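Local coordinates for protein phage integrase/site-specific recombinase (Haloarcula marismortui, PDB 3NRW) that probably binds DNA as a tyrosine-recombinase-family integrase, this chain being its N-terminal, all-helical core-binding domain, at residues E53-G56 and W57-D60. Numbering follows the deposited sequence.
Sequences ELTG and WKLD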
ATOM      1  N   GLU A  53     -11.159   3.324  -4.034  1.00 16.68           N
ATOM      2  CA  GLU A  53     -11.039   4.154  -5.233  1.00 18.57           C
ATOM      3  C   GLU A  53      -9.854   3.753  -6.105  1.00 21.37           C
ATOM      4  O   GLU A  53      -9.782   4.128  -7.275  1.00 20.36           O
ATOM      5  CB  GLU A  53     -10.910   5.630  -4.842  1.00 24.87           C
ATOM      6  CG  GLU A  53     -12.159   6.198  -4.177  1.00 35.21           C
ATOM      7  CD  GLU A  53     -11.978   7.622  -3.680  1.00 39.17           C
ATOM      8  OE1 GLU A  53     -12.975   8.225  -3.227  1.00 51.17           O
ATOM      9  OE2 GLU A  53     -10.842   8.136  -3.732  1.00 30.06           O
ATOM     10  N   LEU A  54      -8.922   2.996  -5.536  1.00 17.40           N
ATOM     11  CA  LEU A  54      -7.751   2.553  -6.285  1.00 19.13           C
ATOM     12  C   LEU A  54      -8.119   1.672  -7.474  1.00 21.83           C
ATOM     13  O   LEU A  54      -9.110   0.942  -7.438  1.00 22.60           O
ATOM     14  CB  LEU A  54      -6.798   1.793  -5.367  1.00 17.49           C
ATOM     15  CG  LEU A  54      -6.076   2.658  -4.336  1.00 18.72           C
ATOM     16  CD1 LEU A  54      -5.248   1.765  -3.433  1.00 19.73           C
ATOM     17  CD2 LEU A  54      -5.187   3.681  -5.047  1.00 17.65           C
ATOM     18  N   THR A  55      -7.302   1.755  -8.523  1.00 19.76           N
ATOM     19  CA  THR A  55      -7.486   0.986  -9.755  1.00 16.76           C
ATOM     20  C   THR A  55      -6.117   0.604 -10.301  1.00 18.79           C
ATOM     21  O   THR A  55      -5.092   1.064  -9.798  1.00 17.71           O
ATOM     22  CB  THR A  55      -8.170   1.822 -10.854  1.00 18.86           C
ATOM     23  OG1 THR A  55      -7.337   2.943 -11.177  1.00 16.91           O
ATOM     24  CG2 THR A  55      -9.528   2.318 -10.394  1.00 19.87           C
ATOM     25  N   GLY A  56      -6.103  -0.225 -11.341  1.00 21.39           N
ATOM     26  CA  GLY A  56      -4.840  -0.612 -11.946  1.00 18.56           C
ATOM     27  C   GLY A  56      -4.095   0.622 -12.435  1.00 17.16           C
ATOM     28  O   GLY A  56      -2.865   0.704 -12.338  1.00 14.93           O
ATOM     29  N   TRP A  57      -4.838   1.590 -12.967  1.00 15.14           N
ATOM     30  CA  TRP A  57      -4.229   2.819 -13.459  1.00 17.28           C
ATOM     31  C   TRP A  57      -3.548   3.590 -12.333  1.00 14.38           C
ATOM     32  O   TRP A  57      -2.393   3.991 -12.459  1.00 14.36           O
ATOM     33  CB  TRP A  57      -5.275   3.710 -14.148  1.00 17.39           C
ATOM     34  CG  TRP A  57      -4.782   5.114 -14.435  1.00 19.55           C
ATOM     35  CD1 TRP A  57      -5.058   6.244 -13.715  1.00 19.22           C
ATOM     36  CD2 TRP A  57      -3.923   5.528 -15.507  1.00 22.02           C
ATOM     37  NE1 TRP A  57      -4.429   7.331 -14.272  1.00 20.19           N
ATOM     38  CE2 TRP A  57      -3.724   6.919 -15.373  1.00 19.52           C
ATOM     39  CE3 TRP A  57      -3.301   4.855 -16.568  1.00 22.79           C
ATOM     40  CZ2 TRP A  57      -2.929   7.654 -16.261  1.00 24.46           C
ATOM     41  CZ3 TRP A  57      -2.510   5.588 -17.452  1.00 24.09           C
ATOM     42  CH2 TRP A  57      -2.333   6.972 -17.291  1.00 25.24           C
ATOM     43  N   LYS A  58      -4.262   3.796 -11.231  1.00 18.08           N
ATOM     44  CA  LYS A  58      -3.697   4.534 -10.110  1.00 18.62           C
ATOM     45  C   LYS A  58      -2.488   3.809  -9.528  1.00 13.58           C
ATOM     46  O   LYS A  58      -1.497   4.444  -9.154  1.00 13.48           O
ATOM     47  CB  LYS A  58      -4.761   4.757  -9.027  1.00 17.14           C
ATOM     48  CG  LYS A  58      -5.955   5.566  -9.519  1.00 21.75           C
ATOM     49  CD  LYS A  58      -6.990   5.756  -8.422  1.00 23.68           C
ATOM     50  CE  LYS A  58      -8.245   6.421  -8.965  1.00 34.49           C
ATOM     51  NZ  LYS A  58      -7.935   7.745  -9.568  1.00 40.51           N
ATOM     52  N   LEU A  59      -2.558   2.483  -9.457  1.00 16.11           N
ATOM     53  CA  LEU A  59      -1.434   1.709  -8.927  1.00 15.55           C
ATOM     54  C   LEU A  59      -0.212   1.859  -9.830  1.00 17.76           C
ATOM     55  O   LEU A  59       0.923   1.959  -9.343  1.00 13.48           O
ATOM     56  CB  LEU A  59      -1.808   0.230  -8.797  1.00 19.06           C
ATOM     57  CG  LEU A  59      -2.826  -0.105  -7.699  1.00 18.40           C
ATOM     58  CD1 LEU A  59      -3.165  -1.585  -7.751  1.00 29.53           C
ATOM     59  CD2 LEU A  59      -2.261   0.270  -6.338  1.00 23.66           C
ATOM     60  N   ASP A  60      -0.439   1.878 -11.143  1.00 13.90           N
ATOM     61  CA  ASP A  60       0.658   2.033 -12.097  1.00 14.77           C
ATOM     62  C   ASP A  60       1.252   3.435 -11.970  1.00 16.39           C
ATOM     63  O   ASP A  60       2.455   3.622 -12.119  1.00 13.86           O
ATOM     64  CB  ASP A  60       0.168   1.812 -13.531  1.00 16.52           C
ATOM     65  CG  ASP A  60       1.290   1.937 -14.558  1.00 21.17           C
ATOM     66  OD1 ASP A  60       2.090   0.985 -14.699  1.00 19.37           O
ATOM     67  OD2 ASP A  60       1.383   3.000 -15.213  1.00 19.55           O
TER
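An N-cap opens helix 56-67: Thr55, the last residue before it, accepts the N-H of Lys58 on its hydroxyl oxygen, Lys58 N to Thr55 OG1 3.2 Å and nearly straight, with N-H...O at 171°. The threonine can do this because OG1 sits between its own backbone N and carbonyl carbon (chi1 62°), which points it at the amide of Lys58. Thr55 also supplies the first i to i+4 bond of the helix, Leu59 N to Thr55 O at 2.9 Å; one residue on, Asp60 N binds Gly56 O at 2.9 Å. The cap lies where the loop after helix 26-45 passes into helix 56-67 of the core-binding domain. Lys58 folds back along the loop residues 53-55: its CG lies 3.4 Å from Thr55 OG1, CD rests on Leu54 CA, and CE comes to 3.2 Å from Glu53 O. Extended through chi3 and bent at chi4 (-59°), it leaves NZ 6.5 Å from Glu53 OE2, too far for a salt bridge. Leu54 crosses the lysine stem obliquely, CD2 to Lys58 CB 4.1 Å. On the buried side Leu54 CD1 meets Leu59 CD2 loosely at 4.4 Å, and Leu100, in the loop after helix 73-92, packs on both leucines.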